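Long-range contacts in phosphoserine phosphatase RsbX (Bacillus subtilis, PDB 3W45), which dephosphorylates the serine phosphoprotein RsbS and so acts as a negative regulator of the stress sigma factor sigma-B: residues Gly26-Met31 against Ala41-Leu46; Val107-Phe112 against His154-Asn159. All coordinates share one frame; numbering follows the deposited sequence.

Contact 1: residues Gly26-Met31 against Ala41-Leu46; sequences GDSFFM and AVADGL. With CO (cobalt (II) ion), chain C.
Asp27 and Asp44 face each other as a non-hydrogen-bonded pair near one end of an antiparallel ladder, and their carboxylates come together at the metal end of the contact. Asp27 OD1 lies 3.2 Å from Asp44 OD1, with the two carboxylate planes turned 71° apart. Two acceptors this close would repel, and the charge is probably offset by the cobalt ion. Asp44 holds the metal directly through OD2, at 2.1 Å; its CG stands anti to the backbone N (chi1 -178°), which carries the carboxylate out to the ion. Asp27 acts from the second shell: its OD1 accepts a hydrogen bond from a metal-bound water at 2.8 Å, while OD2 is held by Thr192 and Thr155. A short acidic side chain suits both places, one as ligand and the other as acceptor for a ligand water. The strands 27-33 and 37-45 form a beta hairpin at the edge of one of the two sheets of the PPM (PP2C) phosphatase fold, whose metal centre lies at one end of the beta sandwich. Away from the metal the ladder is close and regular. Ser28 and Ala43 form a hydrogen-bonded pair, Ser28 N giving to Ala43 O at 2.9 Å and Ala43 N to Ser28 O at 3.0 Å. Ser28 OG, 3.8 Å from Ala43 CB, bonds to Ser56 O of helix 49-65; Ala43 CB touches Ser56 and Ile59 there, where a small residue probably suits the fit. Side-chain packing is looser at Phe29, whose CB reaches Val42 CG2 at 4.3 Å; its ring packs on Val14 and Gln16 and makes a cation-pi contact with Lys60. Phe30, like Phe29 partly exposed, joins Ala41 by two backbone bonds while its ring leads on to Glu64 of helix 49-65.

Contact 2: residues Val107-Phe112 against His154-Asn159; sequences VGNVRF and HTDGLN. With CO (cobalt (II) ion), chain C.
Arg111 lies alongside His154, the two side chains pointing the same way from a hydrogen-bonded antiparallel pair. Arg111 CB sits over one face of the imidazole, 3.6 Å from His154 NE2 and toward the rim, a CH-pi contact. CG follows, 3.9 Å from His154 CE1; the chain then bends at chi2 and chi3 (-57° and -64°), CD and NE leave the ring, the side chain packs on Tyr123 and Pro126, and NH2 bonds to Pro124 O. Its length lets it offer methylene to the ring and charge to a carbonyl. His154 is fixed: ND1 gives a nearly straight bond to Thr155 O at 2.9 Å, and Leu158 N reaches that oxygen from the opposite face of its plane. The latter bond closes a type I turn, Thr155 to Leu158, which follows strand 150-154 and carries a metal ligand of the PPM phosphatase centre. Within the turn, Asp156 OD1 binds cobalt at 2.0 Å, and OD2 accepts a bond from metal-bound water. Asn109, an amide that both donates and accepts, gives a bent hydrogen bond from ND2 to Asp156 OD2 (2.9 Å), above the carboxylate plane; Asn109 OD1 bonds to Thr89 OG1 and a water held by Asp156 N.

How the contacts relate
From the N terminus, the chain runs along strand 27-33, turns, and returns on strand 37-45, so contact 1 closes a short hairpin loop. Contact 2 opens only afterwards and closes a much longer one, in which strand 111-115 meets the end of strand 150-154; the two loops follow in series, neither nested nor crossed. Contact 1 belongs to the five-stranded sheet and contact 2 to the six-stranded one, and they face each other across the sandwich with centres about 10 Å apart. Val42 packs on Thr155 and Val110 between the sheets. Each contact supplies a cobalt ligand, Asp189 from later in the chain adds another, and three ligand waters are common to both.

Contact 1: residues Gly26-Met31 against Ala41-Leu46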
ATOM      1  N   GLY A  26       9.645 -10.436   3.491  1.00 17.47           N
ATOM      2  CA  GLY A  26       8.652 -10.276   4.495  1.00 17.01           C
ATOM      3  C   GLY A  26       7.476  -9.360   4.136  1.00 16.56           C
ATOM      4  O   GLY A  26       6.534  -9.263   4.925  1.00 16.08           O
ATOM      5  N   ASP A  27       7.559  -8.648   3.007  1.00 16.66           N
ATOM      6  CA  ASP A  27       6.495  -7.712   2.577  1.00 15.90           C
ATOM      7  C   ASP A  27       5.565  -8.478   1.631  1.00 16.75           C
ATOM      8  O   ASP A  27       6.017  -9.363   0.895  1.00 18.83           O
ATOM      9  CB  ASP A  27       7.096  -6.575   1.724  1.00 16.45           C
ATOM     10  CG  ASP A  27       7.835  -5.513   2.516  1.00 16.90           C
ATOM     11  OD1 ASP A  27       7.970  -5.590   3.771  1.00 15.37           O
ATOM     12  OD2 ASP A  27       8.319  -4.575   1.828  1.00 16.57           O
ATOM     13  N   SER A  28       4.290  -8.095   1.565  1.00 15.93           N
ATOM     14  CA  SER A  28       3.429  -8.598   0.507  1.00 16.25           C
ATOM     15  C   SER A  28       2.577  -7.478  -0.037  1.00 16.98           C
ATOM     16  O   SER A  28       2.439  -6.424   0.579  1.00 17.06           O
ATOM     17  CB  SER A  28       2.474  -9.665   1.068  1.00 16.66           C
ATOM     18  OG  SER A  28       1.505  -8.946   1.837  1.00 24.97           O
ATOM     19  N   PHE A  29       2.013  -7.693  -1.207  1.00 15.77           N
ATOM     20  CA  PHE A  29       1.029  -6.746  -1.713  1.00 17.08           C
ATOM     21  C   PHE A  29      -0.072  -7.518  -2.446  1.00 17.45           C
ATOM     22  O   PHE A  29       0.100  -8.695  -2.858  1.00 16.40           O
ATOM     23  CB  PHE A  29       1.699  -5.757  -2.657  1.00 16.77           C
ATOM     24  CG  PHE A  29       2.215  -6.417  -3.905  1.00 20.31           C
ATOM     25  CD1 PHE A  29       3.504  -6.978  -3.925  1.00 24.02           C
ATOM     26  CD2 PHE A  29       1.384  -6.526  -5.043  1.00 24.65           C
ATOM     27  CE1 PHE A  29       3.985  -7.632  -5.095  1.00 28.55           C
ATOM     28  CE2 PHE A  29       1.837  -7.166  -6.186  1.00 26.14           C
ATOM     29  CZ  PHE A  29       3.140  -7.720  -6.211  1.00 27.61           C
ATOM     30  N   PHE A  30      -1.200  -6.844  -2.614  1.00 17.54           N
ATOM     31  CA  PHE A  30      -2.189  -7.288  -3.554  1.00 18.89           C
ATOM     32  C   PHE A  30      -2.764  -6.090  -4.284  1.00 18.95           C
ATOM     33  O   PHE A  30      -3.031  -5.079  -3.666  1.00 18.21           O
ATOM     34  CB  PHE A  30      -3.318  -8.037  -2.856  1.00 19.00           C
ATOM     35  CG  PHE A  30      -4.351  -8.507  -3.803  1.00 19.87           C
ATOM     36  CD1 PHE A  30      -4.100  -9.638  -4.594  1.00 19.97           C
ATOM     37  CD2 PHE A  30      -5.505  -7.772  -3.986  1.00 19.55           C
ATOM     38  CE1 PHE A  30      -5.034 -10.059  -5.524  1.00 23.18           C
ATOM     39  CE2 PHE A  30      -6.467  -8.184  -4.924  1.00 20.81           C
ATOM     40  CZ  PHE A  30      -6.227  -9.348  -5.685  1.00 21.23           C
ATOM     41  N   MET A  31      -2.979  -6.212  -5.590  1.00 19.38           N
ATOM     42  CA  MET A  31      -3.702  -5.179  -6.297  1.00 20.14           C
ATOM     43  C   MET A  31      -4.540  -5.802  -7.409  1.00 21.29           C
ATOM     44  O   MET A  31      -4.068  -6.698  -8.126  1.00 21.11           O
ATOM     45  CB  MET A  31      -2.768  -4.159  -6.916  1.00 22.33           C
ATOM     46  CG  MET A  31      -3.542  -2.979  -7.666  1.00 24.53           C
ATOM     47  SD  MET A  31      -2.442  -1.579  -7.533  1.00 34.96           S
ATOM     48  CE  MET A  31      -0.992  -2.332  -8.315  1.00 32.48           C
ATOM     49  N   ALA A  41      -3.447  -3.435  -1.378  1.00 15.38           N
ATOM     50  CA  ALA A  41      -2.999  -3.569   0.007  1.00 14.29           C
ATOM     51  C   ALA A  41      -1.522  -3.810   0.011  1.00 14.44           C
ATOM     52  O   ALA A  41      -0.981  -4.430  -0.894  1.00 15.21           O
ATOM     53  CB  ALA A  41      -3.728  -4.732   0.702  1.00 16.07           C
ATOM     54  N   VAL A  42      -0.861  -3.307   1.034  1.00 12.95           N
ATOM     55  CA  VAL A  42       0.563  -3.580   1.216  1.00 13.72           C
ATOM     56  C   VAL A  42       0.736  -3.925   2.699  1.00 13.42           C
ATOM     57  O   VAL A  42       0.142  -3.267   3.560  1.00 14.64           O
ATOM     58  CB  VAL A  42       1.391  -2.325   0.857  1.00 12.30           C
ATOM     59  CG1 VAL A  42       2.850  -2.540   1.180  1.00 15.34           C
ATOM     60  CG2 VAL A  42       1.242  -1.926  -0.654  1.00 14.20           C
ATOM     61  N   ALA A  43       1.500  -4.984   2.981  1.00 13.86           N
ATOM     62  CA  ALA A  43       1.774  -5.384   4.360  1.00 13.34           C
ATOM     63  C   ALA A  43       3.243  -5.728   4.571  1.00 13.48           C
ATOM     64  O   ALA A  43       3.947  -6.121   3.637  1.00 14.04           O
ATOM     65  CB  ALA A  43       0.888  -6.590   4.737  1.00 13.38           C
ATOM     66  N   ASP A  44       3.693  -5.598   5.816  1.00 12.45           N
ATOM     67  CA  ASP A  44       5.056  -5.901   6.188  1.00 13.49           C
ATOM     68  C   ASP A  44       4.966  -6.778   7.412  1.00 14.56           C
ATOM     69  O   ASP A  44       4.543  -6.304   8.477  1.00 14.65           O
ATOM     70  CB  ASP A  44       5.774  -4.542   6.482  1.00 13.68           C
ATOM     71  CG  ASP A  44       7.239  -4.710   6.850  1.00 15.38           C
ATOM     72  OD1 ASP A  44       7.656  -5.872   6.980  1.00 12.54           O
ATOM     73  OD2 ASP A  44       7.951  -3.673   6.958  1.00 16.03           O
ATOM     74  N   GLY A  45       5.304  -8.074   7.277  1.00 14.13           N
ATOM     75  CA  GLY A  45       5.253  -8.959   8.437  1.00 15.11           C
ATOM     76  C   GLY A  45       6.261  -8.672   9.553  1.00 15.92           C
ATOM     77  O   GLY A  45       7.403  -8.236   9.316  1.00 15.85           O
ATOM     78  N   LEU A  46       5.819  -8.885  10.783  1.00 15.12           N
ATOM     79  CA  LEU A  46       6.718  -8.810  11.899  1.00 17.10           C
ATOM     80  C   LEU A  46       7.600 -10.050  11.937  1.00 18.33           C
ATOM     81  O   LEU A  46       7.325 -11.074  11.249  1.00 18.00           O
ATOM     82  CB  LEU A  46       5.973  -8.588  13.212  1.00 16.74           C
ATOM     83  CG  LEU A  46       5.727  -7.110  13.536  1.00 15.87           C
ATOM     84  CD1 LEU A  46       4.655  -6.492  12.657  1.00 14.85           C
ATOM     85  CD2 LEU A  46       5.322  -6.990  14.997  1.00 20.73           C
TER
HETATM   86 CO    CO C 201      10.005  -3.339   6.663  0.69 17.82          CO
HETATM   87  O   HOH W   1       9.671  -3.565   4.683  1.00 14.62           O
HETATM   88  O   HOH W   2      10.605  -5.447   6.884  1.00 16.06           O
HETATM   89  O   HOH W   3      10.414  -3.315   8.791  1.00 14.98           O

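Contact 2: residues Val107-Phe112 against His154-Asn159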
ATOM      1  N   VAL A 107      -3.115   0.044   9.845  1.00 14.98           N
ATOM      2  CA  VAL A 107      -2.522  -0.029  11.201  1.00 15.63           C
ATOM      3  C   VAL A 107      -1.024  -0.281  11.030  1.00 16.20           C
ATOM      4  O   VAL A 107      -0.628  -1.228  10.356  1.00 16.19           O
ATOM      5  CB  VAL A 107      -3.153  -1.127  12.067  1.00 15.46           C
ATOM      6  CG1 VAL A 107      -2.432  -1.228  13.424  1.00 16.20           C
ATOM      7  CG2 VAL A 107      -4.636  -0.837  12.313  1.00 15.70           C
ATOM      8  N   GLY A 108      -0.202   0.583  11.633  1.00 16.16           N
ATOM      9  CA  GLY A 108       1.253   0.410  11.592  1.00 16.54           C
ATOM     10  C   GLY A 108       1.901   1.410  10.650  1.00 18.41           C
ATOM     11  O   GLY A 108       1.330   2.469  10.353  1.00 19.63           O
ATOM     12  N   ASN A 109       3.087   1.052  10.149  1.00 16.92           N
ATOM     13  CA  ASN A 109       4.003   1.993   9.495  1.00 17.34           C
ATOM     14  C   ASN A 109       4.074   1.844   7.955  1.00 16.97           C
ATOM     15  O   ASN A 109       5.032   2.313   7.315  1.00 17.51           O
ATOM     16  CB  ASN A 109       5.417   1.858  10.118  1.00 16.94           C
ATOM     17  CG  ASN A 109       6.088   0.508   9.802  1.00 19.01           C
ATOM     18  OD1 ASN A 109       5.457  -0.449   9.313  1.00 17.42           O
ATOM     19  ND2 ASN A 109       7.390   0.438  10.071  1.00 18.29           N
ATOM     20  N   VAL A 110       3.075   1.201   7.356  1.00 15.59           N
ATOM     21  CA  VAL A 110       2.960   1.213   5.912  1.00 15.53           C
ATOM     22  C   VAL A 110       2.273   2.530   5.568  1.00 17.15           C
ATOM     23  O   VAL A 110       1.153   2.775   6.011  1.00 18.76           O
ATOM     24  CB  VAL A 110       2.143   0.025   5.426  1.00 15.98           C
ATOM     25  CG1 VAL A 110       1.974   0.071   3.913  1.00 15.43           C
ATOM     26  CG2 VAL A 110       2.861  -1.228   5.822  1.00 16.74           C
ATOM     27  N   ARG A 111       2.934   3.367   4.787  1.00 16.09           N
ATOM     28  CA  ARG A 111       2.442   4.742   4.567  1.00 15.82           C
ATOM     29  C   ARG A 111       1.652   4.905   3.263  1.00 15.88           C
ATOM     30  O   ARG A 111       1.933   4.221   2.275  1.00 16.15           O
ATOM     31  CB  ARG A 111       3.631   5.748   4.553  1.00 17.45           C
ATOM     32  CG  ARG A 111       4.540   5.716   5.836  1.00 18.95           C
ATOM     33  CD  ARG A 111       3.742   5.974   7.111  1.00 21.91           C
ATOM     34  NE  ARG A 111       3.160   7.326   7.145  1.00 22.14           N
ATOM     35  CZ  ARG A 111       3.800   8.407   7.595  1.00 26.89           C
ATOM     36  NH1 ARG A 111       5.038   8.313   8.076  1.00 25.21           N
ATOM     37  NH2 ARG A 111       3.212   9.592   7.562  1.00 24.67           N
ATOM     38  N   PHE A 112       0.751   5.882   3.243  1.00 15.52           N
ATOM     39  CA  PHE A 112      -0.037   6.212   2.054  1.00 15.11           C
ATOM     40  C   PHE A 112       0.007   7.728   1.899  1.00 15.11           C
ATOM     41  O   PHE A 112      -0.218   8.428   2.868  1.00 15.41           O
ATOM     42  CB  PHE A 112      -1.475   5.793   2.331  1.00 13.78           C
ATOM     43  CG  PHE A 112      -2.485   6.189   1.278  1.00 15.27           C
ATOM     44  CD1 PHE A 112      -2.239   6.016  -0.077  1.00 14.75           C
ATOM     45  CD2 PHE A 112      -3.730   6.717   1.664  1.00 17.21           C
ATOM     46  CE1 PHE A 112      -3.226   6.379  -1.031  1.00 15.99           C
ATOM     47  CE2 PHE A 112      -4.706   7.060   0.713  1.00 17.83           C
ATOM     48  CZ  PHE A 112      -4.451   6.892  -0.619  1.00 14.81           C
ATOM     49  N   HIS A 154       3.593   2.632   0.553  1.00 12.73           N
ATOM     50  CA  HIS A 154       4.907   2.013   0.706  1.00 14.02           C
ATOM     51  C   HIS A 154       5.250   1.447   2.090  1.00 13.71           C
ATOM     52  O   HIS A 154       4.829   1.972   3.140  1.00 14.11           O
ATOM     53  CB  HIS A 154       5.993   2.992   0.238  1.00 14.80           C
ATOM     54  CG  HIS A 154       6.255   4.122   1.175  1.00 15.28           C
ATOM     55  ND1 HIS A 154       7.042   3.986   2.299  1.00 15.49           N
ATOM     56  CD2 HIS A 154       5.886   5.425   1.130  1.00 16.89           C
ATOM     57  CE1 HIS A 154       7.117   5.148   2.925  1.00 19.62           C
ATOM     58  NE2 HIS A 154       6.430   6.041   2.233  1.00 17.92           N
ATOM     59  N   THR A 155       6.048   0.392   2.085  1.00 13.64           N
ATOM     60  CA  THR A 155       6.584  -0.129   3.371  1.00 13.94           C
ATOM     61  C   THR A 155       7.754   0.700   3.893  1.00 14.75           C
ATOM     62  O   THR A 155       8.300   1.549   3.189  1.00 14.07           O
ATOM     63  CB  THR A 155       7.012  -1.582   3.282  1.00 13.68           C
ATOM     64  OG1 THR A 155       8.007  -1.753   2.253  1.00 16.14           O
ATOM     65  CG2 THR A 155       5.810  -2.490   2.980  1.00 14.50           C
ATOM     66  N   ASP A 156       8.146   0.433   5.128  1.00 15.49           N
ATOM     67  CA  ASP A 156       9.229   1.209   5.770  1.00 16.65           C
ATOM     68  C   ASP A 156      10.603   1.007   5.140  1.00 17.55           C
ATOM     69  O   ASP A 156      11.514   1.759   5.458  1.00 18.58           O
ATOM     70  CB  ASP A 156       9.270   0.952   7.292  1.00 16.10           C
ATOM     71  CG  ASP A 156       9.595  -0.505   7.636  1.00 14.48           C
ATOM     72  OD1 ASP A 156       9.757  -1.339   6.700  1.00 13.86           O
ATOM     73  OD2 ASP A 156       9.622  -0.836   8.832  1.00 15.03           O
ATOM     74  N   GLY A 157      10.757   0.040   4.240  1.00 17.29           N
ATOM     75  CA  GLY A 157      12.020  -0.110   3.517  1.00 18.56           C
ATOM     76  C   GLY A 157      12.290   1.054   2.564  1.00 19.45           C
ATOM     77  O   GLY A 157      13.439   1.253   2.140  1.00 19.35           O
ATOM     78  N   LEU A 158      11.244   1.818   2.218  1.00 19.27           N
ATOM     79  CA  LEU A 158      11.375   3.042   1.408  1.00 20.17           C
ATOM     80  C   LEU A 158      11.394   4.225   2.339  1.00 21.13           C
ATOM     81  O   LEU A 158      10.388   4.533   2.973  1.00 21.27           O
ATOM     82  CB  LEU A 158      10.212   3.203   0.387  1.00 18.93           C
ATOM     83  CG  LEU A 158      10.328   4.422  -0.543  1.00 18.54           C
ATOM     84  CD1 LEU A 158      11.491   4.324  -1.511  1.00 18.56           C
ATOM     85  CD2 LEU A 158       9.047   4.648  -1.331  1.00 17.17           C
ATOM     86  N   ASN A 159      12.542   4.908   2.381  1.00 22.92           N
ATOM     87  CA  ASN A 159      12.700   6.085   3.211  1.00 25.34           C
ATOM     88  C   ASN A 159      13.079   7.279   2.335  1.00 25.62           C
ATOM     89  O   ASN A 159      14.195   7.334   1.806  1.00 25.31           O
ATOM     90  CB  ASN A 159      13.766   5.835   4.262  1.00 27.12           C
ATOM     91  CG  ASN A 159      13.927   7.018   5.206  1.00 30.78           C
ATOM     92  OD1 ASN A 159      12.995   7.833   5.381  1.00 33.52           O
ATOM     93  ND2 ASN A 159      15.110   7.122   5.822  1.00 35.67           N
TER
HETATM   94 CO    CO C 201      10.005  -3.339   6.663  0.69 17.82          CO
HETATM   95  O   HOH W   4       6.573  -1.231   6.704  1.00 12.74           O
HETATM   96  O   HOH W   3      10.414  -3.315   8.791  1.00 14.98           O
HETATM   97  O   HOH W   2      10.605  -5.447   6.884  1.00 16.06           O
HETATM   98  O   HOH W   1       9.671  -3.565   4.683  1.00 14.62           O